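Local coordinates for uncharacterized protein (Danio rerio, PDB 5HBA) that probably serves innate immunity as the globular head of the complement C1q A chain, the part that in C1q recognises targets, at residues 41-55 with 91-105. Numbering follows the deposited sequence.
Sequences YFTCKVPGVYYFVFH and SGGAVLTLLKGDKVW
Val104 CG1 sits over the centre of the Phe52 ring, 3.9 Å from its centroid. Leu98 CD1 reaches the edge of that ring at Phe52 CZ (3.7 Å) and also touches Phe42 and Tyr50. This apolar packing fills the space between the sheets. Phe54 CG lies between its backbone N and carbonyl carbon (chi1 67°), which folds the ring back over the Gly92 peptide.

Strand 48-55 runs antiparallel to strand 91-98, and strand 41-43 pairs in the same sense with 103-105. Both members cross from one sheet to the other at the same end of the domain. Backbone bonds tie Gly48, Tyr50, Phe52 and Phe54 to Leu98, Leu96, Ala94 and Gly92; a second set joins Phe42 to Val104. Between the two ladders, Cys44 N meets Asp102 O at 2.9 Å, and Gly101 N, in the type II turn 99-102, meets Cys44 O.

On the outer side of the second pair, Tyr41 turns its CE1 edge to the Trp105 face, 3.4 Å from Trp105 CE3, with planes at 86°. Lys103 CD lies over one Tyr41 face. The lysine bends at its last torsion, and NZ donates to Thr43 OG1 (2.9 Å).

At the far end, His55 ND1 and Ser91 OG share a hydrogen bond of 2.8 Å in the imidazole plane. Nearby, Tyr51 and Ser91 pack on both neighbouring subunits. The two-sheet antiparallel sandwich, trimerised through one sheet, is the jelly-roll fold of the C1q/TNF family.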
ATOM      1  N   TYR A  41      -9.217   6.274 -16.062  1.00 24.20           N
ATOM      2  CA  TYR A  41      -8.035   5.600 -16.627  1.00 27.15           C
ATOM      3  C   TYR A  41      -6.739   6.383 -16.468  1.00 27.12           C
ATOM      4  O   TYR A  41      -6.677   7.569 -16.796  1.00 27.23           O
ATOM      5  CB  TYR A  41      -8.186   5.326 -18.135  1.00 27.95           C
ATOM      6  CG  TYR A  41      -9.266   4.355 -18.547  1.00 28.18           C
ATOM      7  CD1 TYR A  41      -9.209   3.016 -18.176  1.00 26.96           C
ATOM      8  CD2 TYR A  41     -10.317   4.771 -19.361  1.00 27.26           C
ATOM      9  CE1 TYR A  41     -10.194   2.127 -18.564  1.00 29.15           C
ATOM     10  CE2 TYR A  41     -11.303   3.892 -19.758  1.00 29.96           C
ATOM     11  CZ  TYR A  41     -11.235   2.572 -19.359  1.00 30.35           C
ATOM     12  OH  TYR A  41     -12.211   1.690 -19.753  1.00 28.95           O
ATOM     13  N   PHE A  42      -5.696   5.696 -16.010  1.00 23.77           N
ATOM     14  CA  PHE A  42      -4.332   6.129 -16.273  1.00 24.77           C
ATOM     15  C   PHE A  42      -4.004   5.614 -17.661  1.00 31.00           C
ATOM     16  O   PHE A  42      -4.206   4.433 -17.943  1.00 28.21           O
ATOM     17  CB  PHE A  42      -3.353   5.519 -15.272  1.00 27.31           C
ATOM     18  CG  PHE A  42      -1.908   5.715 -15.643  1.00 25.75           C
ATOM     19  CD1 PHE A  42      -1.235   6.869 -15.265  1.00 27.48           C
ATOM     20  CD2 PHE A  42      -1.221   4.743 -16.360  1.00 27.75           C
ATOM     21  CE1 PHE A  42       0.097   7.055 -15.599  1.00 29.71           C
ATOM     22  CE2 PHE A  42       0.112   4.926 -16.702  1.00 28.23           C
ATOM     23  CZ  PHE A  42       0.770   6.085 -16.325  1.00 28.15           C
ATOM     24  N   THR A  43      -3.505   6.492 -18.527  1.00 28.28           N
ATOM     25  CA  THR A  43      -3.046   6.087 -19.854  1.00 27.78           C
ATOM     26  C   THR A  43      -1.555   6.375 -19.988  1.00 28.19           C
ATOM     27  O   THR A  43      -1.121   7.521 -19.892  1.00 30.45           O
ATOM     28  CB  THR A  43      -3.795   6.832 -20.982  1.00 31.78           C
ATOM     29  OG1 THR A  43      -5.192   6.513 -20.926  1.00 31.54           O
ATOM     30  CG2 THR A  43      -3.237   6.420 -22.358  1.00 34.11           C
ATOM     31  N   CYS A  44      -0.779   5.324 -20.218  1.00 27.82           N
ATOM     32  CA  CYS A  44       0.669   5.441 -20.340  1.00 28.62           C
ATOM     33  C   CYS A  44       1.097   6.284 -21.554  1.00 31.29           C
ATOM     34  O   CYS A  44       0.726   5.977 -22.694  1.00 31.27           O
ATOM     35  CB  CYS A  44       1.275   4.037 -20.443  1.00 29.62           C
ATOM     36  SG  CYS A  44       3.083   3.979 -20.543  1.00 30.70           S
ATOM     37  N   LYS A  45       1.864   7.341 -21.298  1.00 30.69           N
ATOM     38  CA  LYS A  45       2.534   8.099 -22.353  1.00 33.59           C
ATOM     39  C   LYS A  45       4.006   7.704 -22.402  1.00 33.91           C
ATOM     40  O   LYS A  45       4.606   7.623 -23.476  1.00 36.60           O
ATOM     41  CB  LYS A  45       2.436   9.610 -22.104  1.00 33.93           C
ATOM     42  CG  LYS A  45       1.067  10.228 -22.299  1.00 36.30           C
ATOM     43  CD  LYS A  45       1.185  11.753 -22.198  1.00 37.57           C
ATOM     44  CE  LYS A  45      -0.034  12.373 -21.560  1.00 38.55           C
ATOM     45  NZ  LYS A  45       0.311  13.689 -20.965  1.00 40.47           N
ATOM     46  N   VAL A  46       4.581   7.460 -21.227  1.00 32.42           N
ATOM     47  CA  VAL A  46       5.985   7.066 -21.105  1.00 32.01           C
ATOM     48  C   VAL A  46       6.115   5.571 -20.824  1.00 35.51           C
ATOM     49  O   VAL A  46       5.788   5.110 -19.728  1.00 33.63           O
ATOM     50  CB  VAL A  46       6.666   7.826 -19.952  1.00 31.81           C
ATOM     51  CG1 VAL A  46       8.117   7.381 -19.800  1.00 32.81           C
ATOM     52  CG2 VAL A  46       6.580   9.327 -20.174  1.00 32.85           C
ATOM     53  N   PRO A  47       6.601   4.801 -21.811  1.00 33.40           N
ATOM     54  CA  PRO A  47       6.757   3.349 -21.657  1.00 33.27           C
ATOM     55  C   PRO A  47       7.737   3.017 -20.539  1.00 32.51           C
ATOM     56  O   PRO A  47       8.781   3.663 -20.433  1.00 31.22           O
ATOM     57  CB  PRO A  47       7.346   2.912 -23.007  1.00 36.14           C
ATOM     58  CG  PRO A  47       7.012   4.038 -23.956  1.00 34.24           C
ATOM     59  CD  PRO A  47       7.070   5.274 -23.124  1.00 34.27           C
ATOM     60  N   GLY A  48       7.412   2.028 -19.711  1.00 29.71           N
ATOM     61  CA  GLY A  48       8.291   1.681 -18.610  1.00 32.38           C
ATOM     62  C   GLY A  48       7.636   0.833 -17.535  1.00 27.88           C
ATOM     63  O   GLY A  48       6.570   0.242 -17.745  1.00 25.39           O
ATOM     64  N   VAL A  49       8.292   0.775 -16.383  1.00 27.45           N
ATOM     65  CA  VAL A  49       7.820  -0.021 -15.264  1.00 27.58           C
ATOM     66  C   VAL A  49       7.228   0.930 -14.220  1.00 29.39           C
ATOM     67  O   VAL A  49       7.853   1.933 -13.856  1.00 30.59           O
ATOM     68  CB  VAL A  49       8.964  -0.862 -14.681  1.00 30.24           C
ATOM     69  CG1 VAL A  49       8.511  -1.596 -13.434  1.00 28.89           C
ATOM     70  CG2 VAL A  49       9.453  -1.859 -15.731  1.00 31.36           C
ATOM     71  N   TYR A  50       6.015   0.627 -13.760  1.00 23.79           N
ATOM     72  CA  TYR A  50       5.270   1.548 -12.907  1.00 27.36           C
ATOM     73  C   TYR A  50       4.867   0.899 -11.595  1.00 26.25           C
ATOM     74  O   TYR A  50       4.721  -0.319 -11.529  1.00 25.07           O
ATOM     75  CB  TYR A  50       3.989   1.977 -13.623  1.00 24.97           C
ATOM     76  CG  TYR A  50       4.185   3.007 -14.709  1.00 25.72           C
ATOM     77  CD1 TYR A  50       4.631   2.639 -15.972  1.00 23.40           C
ATOM     78  CD2 TYR A  50       3.902   4.348 -14.471  1.00 25.64           C
ATOM     79  CE1 TYR A  50       4.802   3.587 -16.972  1.00 29.05           C
ATOM     80  CE2 TYR A  50       4.066   5.300 -15.456  1.00 27.53           C
ATOM     81  CZ  TYR A  50       4.520   4.915 -16.705  1.00 25.68           C
ATOM     82  OH  TYR A  50       4.676   5.875 -17.676  1.00 27.27           O
ATOM     83  N   TYR A  51       4.654   1.715 -10.564  1.00 21.26           N
ATOM     84  CA  TYR A  51       3.986   1.229  -9.362  1.00 22.67           C
ATOM     85  C   TYR A  51       2.584   1.829  -9.255  1.00 25.90           C
ATOM     86  O   TYR A  51       2.397   3.039  -9.439  1.00 21.89           O
ATOM     87  CB  TYR A  51       4.802   1.547  -8.098  1.00 27.40           C
ATOM     88  CG  TYR A  51       4.128   1.089  -6.825  1.00 25.91           C
ATOM     89  CD1 TYR A  51       3.940  -0.262  -6.569  1.00 26.74           C
ATOM     90  CD2 TYR A  51       3.658   2.007  -5.892  1.00 26.95           C
ATOM     91  CE1 TYR A  51       3.317  -0.689  -5.419  1.00 28.32           C
ATOM     92  CE2 TYR A  51       3.036   1.590  -4.731  1.00 26.95           C
ATOM     93  CZ  TYR A  51       2.875   0.242  -4.502  1.00 28.91           C
ATOM     94  OH  TYR A  51       2.253  -0.179  -3.360  1.00 27.59           O
ATOM     95  N   PHE A  52       1.603   0.981  -8.959  1.00 25.24           N
ATOM     96  CA  PHE A  52       0.225   1.430  -8.743  1.00 24.70           C
ATOM     97  C   PHE A  52      -0.269   0.910  -7.391  1.00 25.43           C
ATOM     98  O   PHE A  52       0.060  -0.210  -6.995  1.00 24.05           O
ATOM     99  CB  PHE A  52      -0.697   0.887  -9.841  1.00 23.89           C
ATOM    100  CG  PHE A  52      -0.429   1.455 -11.203  1.00 27.38           C
ATOM    101  CD1 PHE A  52      -1.060   2.625 -11.621  1.00 25.32           C
ATOM    102  CD2 PHE A  52       0.431   0.809 -12.083  1.00 26.69           C
ATOM    103  CE1 PHE A  52      -0.819   3.148 -12.896  1.00 22.42           C
ATOM    104  CE2 PHE A  52       0.674   1.326 -13.350  1.00 25.39           C
ATOM    105  CZ  PHE A  52       0.054   2.500 -13.752  1.00 25.49           C
ATOM    106  N   VAL A  53      -1.066   1.715  -6.697  1.00 23.27           N
ATOM    107  CA  VAL A  53      -1.642   1.300  -5.419  1.00 22.79           C
ATOM    108  C   VAL A  53      -2.940   2.063  -5.187  1.00 23.39           C
ATOM    109  O   VAL A  53      -3.061   3.237  -5.565  1.00 20.63           O
ATOM    110  CB  VAL A  53      -0.643   1.501  -4.241  1.00 25.42           C
ATOM    111  CG1 VAL A  53      -0.439   2.981  -3.931  1.00 25.87           C
ATOM    112  CG2 VAL A  53      -1.115   0.766  -2.981  1.00 23.89           C
ATOM    113  N   PHE A  54      -3.925   1.389  -4.603  1.00 21.95           N
ATOM    114  CA  PHE A  54      -5.165   2.061  -4.238  1.00 22.89           C
ATOM    115  C   PHE A  54      -5.547   1.778  -2.784  1.00 24.84           C
ATOM    116  O   PHE A  54      -5.119   0.771  -2.204  1.00 22.36           O
ATOM    117  CB  PHE A  54      -6.308   1.647  -5.174  1.00 19.00           C
ATOM    118  CG  PHE A  54      -6.704   0.209  -5.041  1.00 21.45           C
ATOM    119  CD1 PHE A  54      -7.647  -0.181  -4.097  1.00 23.67           C
ATOM    120  CD2 PHE A  54      -6.128  -0.757  -5.847  1.00 20.54           C
ATOM    121  CE1 PHE A  54      -8.003  -1.502  -3.950  1.00 24.10           C
ATOM    122  CE2 PHE A  54      -6.483  -2.103  -5.707  1.00 22.65           C
ATOM    123  CZ  PHE A  54      -7.427  -2.468  -4.761  1.00 26.08           C
ATOM    124  N   HIS A  55      -6.366   2.660  -2.214  1.00 18.67           N
ATOM    125  CA  HIS A  55      -6.915   2.463  -0.867  1.00 26.43           C
ATOM    126  C   HIS A  55      -8.376   2.877  -0.929  1.00 24.29           C
ATOM    127  O   HIS A  55      -8.692   4.028  -1.279  1.00 23.17           O
ATOM    128  CB  HIS A  55      -6.195   3.333   0.181  1.00 22.26           C
ATOM    129  CG  HIS A  55      -4.704   3.284   0.099  1.00 21.60           C
ATOM    130  ND1 HIS A  55      -3.948   2.250   0.604  1.00 21.33           N
ATOM    131  CD2 HIS A  55      -3.810   4.182  -0.411  1.00 24.47           C
ATOM    132  CE1 HIS A  55      -2.676   2.489   0.395  1.00 24.10           C
ATOM    133  NE2 HIS A  55      -2.553   3.643  -0.222  1.00 19.11           N
ATOM    134  N   SER A  91      -6.791  -2.295   0.424  1.00 26.55           N
ATOM    135  CA  SER A  91      -5.682  -1.770  -0.361  1.00 24.57           C
ATOM    136  C   SER A  91      -5.112  -2.860  -1.255  1.00 25.01           C
ATOM    137  O   SER A  91      -5.129  -4.053  -0.907  1.00 23.96           O
ATOM    138  CB  SER A  91      -4.588  -1.236   0.560  1.00 25.14           C
ATOM    139  OG  SER A  91      -5.092  -0.207   1.377  1.00 23.85           O
ATOM    140  N   GLY A  92      -4.606  -2.453  -2.415  1.00 23.82           N
ATOM    141  CA  GLY A  92      -4.040  -3.394  -3.368  1.00 22.82           C
ATOM    142  C   GLY A  92      -3.187  -2.614  -4.342  1.00 26.32           C
ATOM    143  O   GLY A  92      -3.230  -1.378  -4.364  1.00 23.89           O
ATOM    144  N   GLY A  93      -2.415  -3.321  -5.152  1.00 24.21           N
ATOM    145  CA  GLY A  93      -1.555  -2.657  -6.107  1.00 25.53           C
ATOM    146  C   GLY A  93      -0.496  -3.586  -6.632  1.00 26.73           C
ATOM    147  O   GLY A  93      -0.391  -4.744  -6.190  1.00 28.60           O
ATOM    148  N   ALA A  94       0.293  -3.096  -7.586  1.00 21.73           N
ATOM    149  CA  ALA A  94       1.268  -3.944  -8.261  1.00 25.50           C
ATOM    150  C   ALA A  94       2.336  -3.129  -8.965  1.00 25.07           C
ATOM    151  O   ALA A  94       2.140  -1.945  -9.242  1.00 22.99           O
ATOM    152  CB  ALA A  94       0.570  -4.870  -9.259  1.00 20.89           C
ATOM    153  N   VAL A  95       3.469  -3.771  -9.243  1.00 22.92           N
ATOM    154  CA  VAL A  95       4.461  -3.212 -10.158  1.00 26.45           C
ATOM    155  C   VAL A  95       4.205  -3.774 -11.559  1.00 30.91           C
ATOM    156  O   VAL A  95       4.251  -4.993 -11.775  1.00 27.27           O
ATOM    157  CB  VAL A  95       5.902  -3.522  -9.713  1.00 27.39           C
ATOM    158  CG1 VAL A  95       6.878  -3.254 -10.846  1.00 25.94           C
ATOM    159  CG2 VAL A  95       6.268  -2.674  -8.509  1.00 24.25           C
ATOM    160  N   LEU A  96       3.910  -2.885 -12.505  1.00 27.24           N
ATOM    161  CA  LEU A  96       3.520  -3.303 -13.849  1.00 27.04           C
ATOM    162  C   LEU A  96       4.420  -2.707 -14.931  1.00 29.62           C
ATOM    163  O   LEU A  96       4.857  -1.560 -14.826  1.00 31.69           O
ATOM    164  CB  LEU A  96       2.074  -2.869 -14.126  1.00 31.13           C
ATOM    165  CG  LEU A  96       0.985  -3.342 -13.160  1.00 30.46           C
ATOM    166  CD1 LEU A  96      -0.373  -2.756 -13.566  1.00 30.51           C
ATOM    167  CD2 LEU A  96       0.926  -4.853 -13.130  1.00 27.53           C
ATOM    168  N   THR A  97       4.665  -3.484 -15.983  1.00 29.51           N
ATOM    169  CA  THR A  97       5.371  -3.006 -17.167  1.00 30.64           C
ATOM    170  C   THR A  97       4.336  -2.565 -18.186  1.00 28.27           C
ATOM    171  O   THR A  97       3.464  -3.357 -18.560  1.00 32.58           O
ATOM    172  CB  THR A  97       6.211  -4.138 -17.807  1.00 33.86           C
ATOM    173  OG1 THR A  97       7.047  -4.730 -16.810  1.00 37.32           O
ATOM    174  CG2 THR A  97       7.075  -3.595 -18.930  1.00 34.56           C
ATOM    175  N   LEU A  98       4.426  -1.317 -18.641  1.00 26.50           N
ATOM    176  CA  LEU A  98       3.423  -0.782 -19.550  1.00 30.10           C
ATOM    177  C   LEU A  98       4.019  -0.297 -20.874  1.00 30.42           C
ATOM    178  O   LEU A  98       5.135   0.230 -20.911  1.00 29.32           O
ATOM    179  CB  LEU A  98       2.656   0.363 -18.885  1.00 25.46           C
ATOM    180  CG  LEU A  98       1.951   0.107 -17.549  1.00 27.10           C
ATOM    181  CD1 LEU A  98       1.354   1.414 -17.032  1.00 25.55           C
ATOM    182  CD2 LEU A  98       0.862  -0.944 -17.702  1.00 28.62           C
ATOM    183  N   LEU A  99       3.269  -0.475 -21.958  1.00 30.51           N
ATOM    184  CA  LEU A  99       3.651   0.093 -23.253  1.00 33.64           C
ATOM    185  C   LEU A  99       2.868   1.375 -23.481  1.00 33.08           C
ATOM    186  O   LEU A  99       1.889   1.638 -22.776  1.00 32.16           O
ATOM    187  CB  LEU A  99       3.364  -0.894 -24.386  1.00 34.36           C
ATOM    188  CG  LEU A  99       4.132  -2.207 -24.253  1.00 35.51           C
ATOM    189  CD1 LEU A  99       3.863  -3.167 -25.405  1.00 33.48           C
ATOM    190  CD2 LEU A  99       5.609  -1.884 -24.153  1.00 39.57           C
ATOM    191  N   LYS A 100       3.286   2.172 -24.461  1.00 33.21           N
ATOM    192  CA  LYS A 100       2.602   3.430 -24.754  1.00 35.78           C
ATOM    193  C   LYS A 100       1.166   3.130 -25.151  1.00 31.42           C
ATOM    194  O   LYS A 100       0.920   2.234 -25.957  1.00 33.06           O
ATOM    195  CB  LYS A 100       3.318   4.189 -25.871  1.00 33.14           C
ATOM    196  CG  LYS A 100       2.917   5.676 -25.991  1.00 41.82           C
ATOM    197  CD  LYS A 100       3.795   6.385 -27.024  1.00 43.04           C
ATOM    198  CE  LYS A 100       3.848   7.889 -26.796  1.00 47.32           C
ATOM    199  NZ  LYS A 100       2.553   8.548 -27.106  1.00 45.85           N
ATOM    200  N   GLY A 101       0.218   3.853 -24.562  1.00 31.67           N
ATOM    201  CA  GLY A 101      -1.189   3.615 -24.826  1.00 31.05           C
ATOM    202  C   GLY A 101      -1.894   2.643 -23.882  1.00 31.02           C
ATOM    203  O   GLY A 101      -3.127   2.644 -23.822  1.00 31.38           O
ATOM    204  N   ASP A 102      -1.143   1.807 -23.164  1.00 29.35           N
ATOM    205  CA  ASP A 102      -1.763   0.892 -22.198  1.00 31.12           C
ATOM    206  C   ASP A 102      -2.536   1.676 -21.139  1.00 30.79           C
ATOM    207  O   ASP A 102      -2.109   2.754 -20.713  1.00 29.58           O
ATOM    208  CB  ASP A 102      -0.720   0.007 -21.497  1.00 30.84           C
ATOM    209  CG  ASP A 102      -0.101  -1.017 -22.419  1.00 32.25           C
ATOM    210  OD1 ASP A 102      -0.642  -1.232 -23.528  1.00 31.64           O
ATOM    211  OD2 ASP A 102       0.929  -1.617 -22.023  1.00 31.11           O
ATOM    212  N   LYS A 103      -3.677   1.138 -20.716  1.00 30.47           N
ATOM    213  CA  LYS A 103      -4.491   1.810 -19.708  1.00 29.80           C
ATOM    214  C   LYS A 103      -4.487   1.006 -18.411  1.00 27.37           C
ATOM    215  O   LYS A 103      -4.374  -0.221 -18.449  1.00 26.90           O
ATOM    216  CB  LYS A 103      -5.920   2.003 -20.223  1.00 28.58           C
ATOM    217  CG  LYS A 103      -5.998   2.961 -21.415  1.00 33.69           C
ATOM    218  CD  LYS A 103      -7.418   3.129 -21.936  1.00 34.19           C
ATOM    219  CE  LYS A 103      -7.450   4.079 -23.131  1.00 43.22           C
ATOM    220  NZ  LYS A 103      -7.142   5.509 -22.765  1.00 45.01           N
ATOM    221  N   VAL A 104      -4.574   1.694 -17.271  1.00 26.88           N
ATOM    222  CA  VAL A 104      -4.647   1.021 -15.969  1.00 23.42           C
ATOM    223  C   VAL A 104      -5.754   1.666 -15.150  1.00 29.36           C
ATOM    224  O   VAL A 104      -5.926   2.897 -15.172  1.00 24.38           O
ATOM    225  CB  VAL A 104      -3.305   1.077 -15.205  1.00 25.67           C
ATOM    226  CG1 VAL A 104      -3.409   0.336 -13.865  1.00 23.33           C
ATOM    227  CG2 VAL A 104      -2.183   0.463 -16.046  1.00 25.23           C
ATOM    228  N   TRP A 105      -6.528   0.844 -14.445  1.00 25.33           N
ATOM    229  CA  TRP A 105      -7.627   1.386 -13.663  1.00 24.29           C
ATOM    230  C   TRP A 105      -8.026   0.440 -12.542  1.00 23.99           C
ATOM    231  O   TRP A 105      -7.514  -0.682 -12.449  1.00 25.94           O
ATOM    232  CB  TRP A 105      -8.824   1.703 -14.573  1.00 23.96           C
ATOM    233  CG  TRP A 105      -9.563   0.493 -15.141  1.00 24.32           C
ATOM    234  CD1 TRP A 105     -10.730  -0.034 -14.666  1.00 25.78           C
ATOM    235  CD2 TRP A 105      -9.215  -0.292 -16.300  1.00 23.11           C
ATOM    236  NE1 TRP A 105     -11.121  -1.104 -15.441  1.00 27.74           N
ATOM    237  CE2 TRP A 105     -10.207  -1.284 -16.457  1.00 25.61           C
ATOM    238  CE3 TRP A 105      -8.159  -0.260 -17.223  1.00 24.76           C
ATOM    239  CZ2 TRP A 105     -10.185  -2.232 -17.480  1.00 28.19           C
ATOM    240  CZ3 TRP A 105      -8.129  -1.209 -18.243  1.00 29.04           C
ATOM    241  CH2 TRP A 105      -9.140  -2.176 -18.366  1.00 29.27           C
TER